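Local structure of putative HpcE protein (Mycolicibacterium smegmatis, 6V77) at residues 73-78 with 94-99; 119-124 with 152-157. The protein belongs to the fumarylacetoacetate hydrolase (FAH) family and holds a zinc ion through a set of acidic side chains. All blocks are in the same frame, centred on the assembly; numbering follows the deposited sequence.

Contact 1: 73-78 with 94-99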
loop_
_atom_site.group_PDB
_atom_site.type_symbol
_atom_site.label_atom_id
_atom_site.label_comp_id
_atom_site.label_asym_id
_atom_site.label_seq_id
_atom_site.Cartn_x
_atom_site.Cartn_y
_atom_site.Cartn_z
ATOM N N PHE B 73 -1.600 0.399 6.932
ATOM C CA PHE B 73 -2.077 1.683 7.423
ATOM C C PHE B 73 -1.123 2.184 8.485
ATOM O O PHE B 73 -0.906 1.507 9.492
ATOM C CB PHE B 73 -3.484 1.546 7.988
ATOM C CG PHE B 73 -4.427 1.002 6.989
ATOM C CD1 PHE B 73 -4.979 1.828 6.027
ATOM C CD2 PHE B 73 -4.693 -0.360 6.948
ATOM C CE1 PHE B 73 -5.848 1.331 5.050
ATOM C CE2 PHE B 73 -5.588 -0.879 5.974
ATOM C CZ PHE B 73 -6.140 -0.033 5.013
ATOM N N ALA B 74 -0.571 3.363 8.276
ATOM C CA ALA B 74 0.323 3.947 9.274
ATOM C C ALA B 74 -0.324 5.218 9.797
ATOM O O ALA B 74 -0.817 6.035 9.013
ATOM C CB ALA B 74 1.699 4.224 8.684
ATOM N N VAL B 75 -0.324 5.377 11.114
ATOM C CA VAL B 75 -1.072 6.425 11.787
ATOM C C VAL B 75 -0.076 7.454 12.303
ATOM O O VAL B 75 0.912 7.092 12.953
ATOM C CB VAL B 75 -1.915 5.838 12.929
ATOM C CG1 VAL B 75 -2.666 6.933 13.669
ATOM C CG2 VAL B 75 -2.885 4.760 12.370
ATOM N N GLY B 76 -0.313 8.729 11.979
ATOM C CA GLY B 76 0.472 9.813 12.533
ATOM C C GLY B 76 -0.218 10.431 13.742
ATOM O O GLY B 76 -1.404 10.232 13.962
ATOM N N LEU B 77 0.551 11.195 14.514
ATOM C CA LEU B 77 0.079 11.941 15.681
ATOM C C LEU B 77 -1.040 11.245 16.441
ATOM O O LEU B 77 -2.180 11.719 16.431
ATOM C CB LEU B 77 -0.395 13.331 15.260
ATOM C CG LEU B 77 0.600 14.110 14.393
ATOM C CD1 LEU B 77 0.039 15.474 14.044
ATOM C CD2 LEU B 77 1.961 14.237 15.076
ATOM N N ASN B 78 -0.743 10.123 17.095
ATOM C CA ASN B 78 -1.769 9.374 17.814
ATOM C C ASN B 78 -1.431 9.210 19.291
ATOM O O ASN B 78 -2.018 8.369 19.972
ATOM C CB ASN B 78 -2.016 8.016 17.143
ATOM C CG ASN B 78 -3.363 7.417 17.524
ATOM O OD1 ASN B 78 -4.220 8.102 18.081
ATOM N ND2 ASN B 78 -3.557 6.138 17.213
ATOM N N PRO B 94 -7.930 10.328 12.918
ATOM C CA PRO B 94 -6.650 9.676 12.608
ATOM C C PRO B 94 -6.017 10.205 11.327
ATOM O O PRO B 94 -6.678 10.349 10.295
ATOM C CB PRO B 94 -7.041 8.200 12.473
ATOM C CG PRO B 94 -8.229 8.061 13.417
ATOM C CD PRO B 94 -8.988 9.344 13.228
ATOM N N VAL B 95 -4.719 10.485 11.411
ATOM C CA VAL B 95 -3.898 10.873 10.267
ATOM C C VAL B 95 -3.355 9.588 9.652
ATOM O O VAL B 95 -2.647 8.833 10.323
ATOM C CB VAL B 95 -2.752 11.797 10.710
ATOM C CG1 VAL B 95 -1.871 12.150 9.529
ATOM C CG2 VAL B 95 -3.296 13.058 11.381
ATOM N N ILE B 96 -3.706 9.308 8.394
ATOM C CA ILE B 96 -3.447 7.993 7.812
ATOM C C ILE B 96 -2.523 8.122 6.602
ATOM O O ILE B 96 -2.796 8.897 5.674
ATOM C CB ILE B 96 -4.755 7.276 7.418
ATOM C CG1 ILE B 96 -5.680 7.114 8.649
ATOM C CG2 ILE B 96 -4.428 5.941 6.753
ATOM C CD1 ILE B 96 -5.100 6.269 9.795
ATOM N N PHE B 97 -1.456 7.325 6.595
ATOM C CA PHE B 97 -0.588 7.196 5.431
ATOM C C PHE B 97 -0.189 5.728 5.330
ATOM O O PHE B 97 -0.807 4.852 5.941
ATOM C CB PHE B 97 0.616 8.151 5.510
ATOM C CG PHE B 97 1.296 8.151 6.834
ATOM C CD1 PHE B 97 2.345 7.290 7.083
ATOM C CD2 PHE B 97 0.894 9.019 7.836
ATOM C CE1 PHE B 97 2.979 7.288 8.326
ATOM C CE2 PHE B 97 1.520 9.010 9.083
ATOM C CZ PHE B 97 2.555 8.151 9.326
ATOM N N THR B 98 0.815 5.425 4.520
ATOM C CA THR B 98 1.183 4.022 4.384
ATOM C C THR B 98 2.691 3.886 4.542
ATOM O O THR B 98 3.435 4.870 4.552
ATOM C CB THR B 98 0.704 3.428 3.037
ATOM O OG1 THR B 98 0.775 1.992 3.102
ATOM C CG2 THR B 98 1.565 3.948 1.867
ATOM N N LYS B 99 3.127 2.651 4.732
ATOM C CA LYS B 99 4.537 2.291 4.665
ATOM C C LYS B 99 4.603 1.175 3.631
ATOM O O LYS B 99 4.009 0.108 3.834
ATOM C CB LYS B 99 5.061 1.871 6.043
ATOM C CG LYS B 99 5.214 3.070 7.000
ATOM C CD LYS B 99 5.273 2.677 8.496
ATOM C CE LYS B 99 6.585 2.009 8.868
ATOM N NZ LYS B 99 7.788 2.836 8.565
HETATM O O HOH W 1 -3.821 10.262 14.191
#
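The carbonyl oxygen of Ala74 is approached by three groups of the facing strand. Phe97 N donates a nearly straight hydrogen bond to it (2.8 Å, 173° at the hydrogen), in the carbonyl plane, and Ile96 CA adds a CA-H...O contact to the same Ala74 O at 3.5 Å. The phenyl ring of Phe97 completes the set, with Ala74 O poised 3.5 Å above the middle of one ring face. This is the heart of a short antiparallel pairing within the FAH-type domain: strand 73-76 lies between strand 95-97 and strand 236-238, which runs parallel to it.

Ala74 and Phe97 form a hydrogen-bonded pair, since Ala74 N returns a bond of 2.8 Å to Phe97 O. What brings the ring back over its partner is its first torsion of 46°, which sets CG between the backbone N and the carbonyl carbon. That fit is tight, with Ala74 CB only 3.3 Å from Phe97 CE1, and the ring also comes close to the zinc ion.

Val75 and Ile96, a non-hydrogen-bonded pair, occupy the opposite face of the sheet. Their side chains run alongside each other, pointing the same way, and Val75 CG2 meets Ile96 CD1 at 3.7 Å. The ring of Phe73 offers its edge to the other branch of this isoleucine, and across the subunit interface it meets the ring of Phe100 of the second subunit. Ala74 CB also rests against the aliphatic part of Lys99, 3.9 Å from Lys99 CD.

Contact 2: 119-124 with 152-157. With ZN (zinc ion), chain L; SO4 (sulfate ion), chain O.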
loop_
_atom_site.group_PDB
_atom_site.type_symbol
_atom_site.label_atom_id
_atom_site.label_comp_id
_atom_site.label_asym_id
_atom_site.label_seq_id
_atom_site.Cartn_x
_atom_site.Cartn_y
_atom_site.Cartn_z
ATOM N N ASP B 119 14.879 9.037 12.074
ATOM C CA ASP B 119 14.270 9.181 13.381
ATOM C C ASP B 119 13.577 7.876 13.751
ATOM O O ASP B 119 13.149 7.118 12.874
ATOM C CB ASP B 119 13.277 10.330 13.350
ATOM C CG ASP B 119 13.005 10.919 14.704
ATOM O OD1 ASP B 119 13.500 10.389 15.727
ATOM O OD2 ASP B 119 12.297 11.944 14.728
ATOM N N TRP B 120 13.473 7.620 15.055
ATOM C CA TRP B 120 12.883 6.403 15.610
ATOM C C TRP B 120 11.449 6.660 16.061
ATOM O O TRP B 120 11.105 7.772 16.472
ATOM C CB TRP B 120 13.705 5.917 16.812
ATOM C CG TRP B 120 13.858 6.995 17.877
ATOM C CD1 TRP B 120 13.007 7.242 18.922
ATOM C CD2 TRP B 120 14.898 7.980 17.968
ATOM N NE1 TRP B 120 13.464 8.303 19.660
ATOM C CE2 TRP B 120 14.617 8.781 19.092
ATOM C CE3 TRP B 120 16.041 8.259 17.208
ATOM C CZ2 TRP B 120 15.431 9.832 19.481
ATOM C CZ3 TRP B 120 16.858 9.314 17.601
ATOM C CH2 TRP B 120 16.551 10.084 18.728
ATOM N N GLU B 121 10.623 5.594 16.030
ATOM C CA GLU B 121 9.216 5.668 16.459
ATOM C C GLU B 121 8.768 4.251 16.853
ATOM O O GLU B 121 8.364 3.483 15.977
ATOM C CB GLU B 121 8.315 6.220 15.343
ATOM C CG GLU B 121 8.607 7.658 14.851
ATOM C CD GLU B 121 7.448 8.294 14.086
ATOM O OE1 GLU B 121 6.537 7.551 13.672
ATOM O OE2 GLU B 121 7.424 9.529 13.920
ATOM N N VAL B 122 8.810 3.911 18.149
ATOM C CA VAL B 122 8.262 2.612 18.564
ATOM C C VAL B 122 6.753 2.631 18.384
ATOM O O VAL B 122 6.089 3.630 18.690
ATOM C CB VAL B 122 8.624 2.258 20.022
ATOM C CG1 VAL B 122 8.175 3.337 21.015
ATOM C CG2 VAL B 122 7.990 0.912 20.428
ATOM N N GLU B 123 6.190 1.530 17.867
ATOM C CA GLU B 123 4.743 1.480 17.695
ATOM C C GLU B 123 4.202 0.090 17.985
ATOM O O GLU B 123 4.866 -0.921 17.739
ATOM C CB GLU B 123 4.317 1.875 16.277
ATOM C CG GLU B 123 4.938 3.185 15.814
ATOM C CD GLU B 123 4.142 3.900 14.761
ATOM O OE1 GLU B 123 3.119 3.369 14.282
ATOM O OE2 GLU B 123 4.551 5.020 14.441
ATOM N N LEU B 124 2.974 0.057 18.503
ATOM C CA LEU B 124 2.202 -1.177 18.516
ATOM C C LEU B 124 1.724 -1.464 17.101
ATOM O O LEU B 124 1.166 -0.581 16.437
ATOM C CB LEU B 124 1.005 -1.058 19.457
ATOM C CG LEU B 124 0.058 -2.267 19.454
ATOM C CD1 LEU B 124 0.743 -3.451 20.087
ATOM C CD2 LEU B 124 -1.219 -1.927 20.218
ATOM N N ASP B 152 8.459 2.658 13.195
ATOM C CA ASP B 152 8.172 3.477 12.014
ATOM C C ASP B 152 9.361 4.410 11.800
ATOM O O ASP B 152 9.324 5.595 12.129
ATOM C CB ASP B 152 6.867 4.251 12.173
ATOM C CG ASP B 152 6.550 5.105 10.964
ATOM O OD1 ASP B 152 7.198 4.925 9.906
ATOM O OD2 ASP B 152 5.645 5.952 11.041
ATOM N N LEU B 153 10.441 3.854 11.247
ATOM C CA LEU B 153 11.631 4.663 11.001
ATOM C C LEU B 153 11.306 5.683 9.923
ATOM O O LEU B 153 10.602 5.376 8.961
ATOM C CB LEU B 153 12.806 3.784 10.578
ATOM C CG LEU B 153 13.211 2.787 11.665
ATOM C CD1 LEU B 153 14.185 1.749 11.134
ATOM C CD2 LEU B 153 13.868 3.573 12.794
ATOM N N SER B 154 11.813 6.901 10.092
ATOM C CA SER B 154 11.340 8.045 9.314
ATOM C C SER B 154 12.514 8.923 8.928
ATOM O O SER B 154 13.202 9.443 9.810
ATOM C CB SER B 154 10.324 8.865 10.124
ATOM O OG SER B 154 9.272 8.034 10.641
ATOM N N GLU B 155 12.708 9.149 7.629
ATOM C CA GLU B 155 13.701 10.123 7.181
ATOM C C GLU B 155 13.008 11.486 7.159
ATOM O O GLU B 155 12.257 11.801 6.232
ATOM C CB GLU B 155 14.279 9.719 5.824
ATOM C CG GLU B 155 15.589 10.414 5.510
ATOM C CD GLU B 155 15.367 11.868 5.238
ATOM O OE1 GLU B 155 14.791 12.178 4.173
ATOM O OE2 GLU B 155 15.702 12.691 6.108
ATOM N N ARG B 156 13.276 12.320 8.179
ATOM C CA ARG B 156 12.437 13.499 8.391
ATOM C C ARG B 156 12.603 14.554 7.303
ATOM O O ARG B 156 11.675 15.342 7.085
ATOM C CB ARG B 156 12.725 14.130 9.749
ATOM C CG ARG B 156 12.466 13.186 10.907
ATOM C CD ARG B 156 10.967 12.858 11.066
ATOM N NE ARG B 156 10.745 12.300 12.401
ATOM C CZ ARG B 156 9.660 11.637 12.787
ATOM N NH1 ARG B 156 8.652 11.406 11.941
ATOM N NH2 ARG B 156 9.593 11.189 14.037
ATOM N N ASP B 157 13.766 14.625 6.643
ATOM C CA ASP B 157 13.949 15.647 5.610
ATOM C C ASP B 157 12.952 15.438 4.475
ATOM O O ASP B 157 12.208 16.354 4.103
ATOM C CB ASP B 157 15.382 15.636 5.055
ATOM C CG ASP B 157 16.431 15.995 6.092
ATOM O OD1 ASP B 157 16.068 16.474 7.191
ATOM O OD2 ASP B 157 17.631 15.792 5.795
HETATM ZN ZN ZN L . 4.572 6.676 13.038
HETATM S S SO4 O . 4.632 10.872 12.438
HETATM O O1 SO4 O . 4.724 11.757 13.594
HETATM O O2 SO4 O . 5.906 10.805 11.720
HETATM O O3 SO4 O . 4.272 9.515 12.855
HETATM O O4 SO4 O . 3.575 11.355 11.552
HETATM O O HOH W 2 2.872 5.619 12.257
#
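Segments 119-124 and 152-157 run roughly antiparallel, Asp119 pairing with Ser154 through bonds in both directions and Asp152 N reaching back to Glu121 O at 2.9 Å. The side chains on the shared face divide into a salt-bridge network and a metal site, and Glu121 belongs to both.

Arg156 sits in the first turn of the helix that follows Glu155, the N-cap residue. Bent at its second torsion (-67°), it turns its guanidinium edge to two carboxylates. NE and NH2 grip Asp119 side-on, both at a single oxygen: Arg156 NE to Asp119 OD2 is 2.8 Å. The carboxylate stands almost upright against the guanidinium, the planes 83° apart, and the amides of Gly246 and Met247 hold it from elsewhere. Glu121 is taken end-on, again through one oxygen, with Arg156 NH2 2.7 Å from Glu121 OE2 and Arg156 NH1 at 3.0 Å from it. NH1 also donates to O2 of a sulfate ion.

With OE2 held by the arginine, Glu121 points its other oxygen at the zinc ion, OE1 lying 2.2 Å from it. Glu123 OE2 binds at the same distance and Asp152 OD2 at 2.4 Å; a water is a fourth ligand. Asp152 reaches the metal with CG anti to its backbone N (chi1 180°); Lys99 holds its OD1 in a salt bridge and Lys171 donates to OD2. The second oxygen of Glu123 takes the amide of Gly240. Arg156 thus probably helps to orient Glu121 from the second shell. Two glutamates from one strand and an aspartate from its neighbour make up the protein's share of the acidic divalent-metal site of the FAH fold.

Overall arrangement
Past the N-terminal region, the chain runs through strand 72-76, turns out through a loop carrying helix 80-85, and returns as strand 95-97, where contact 1 closes. It then goes on to strand 118-128, crosses the connection 129-143 and comes back along strand 144-155, closing contact 2 where that strand passes into helix 156-160. The two closures follow each other in series and neither encloses the other. In space they lie about 12 Å apart, centre to centre, in one sheet, with strand 236-238 pairing with both 72-76 and 118-128. They meet beside the metal, at the carboxylate of Asp152: Lys99 NZ makes a 2.6 Å salt bridge to Asp152 OD1, the oxygen that does not bind zinc, and the ring of Phe97 packs against Asp152.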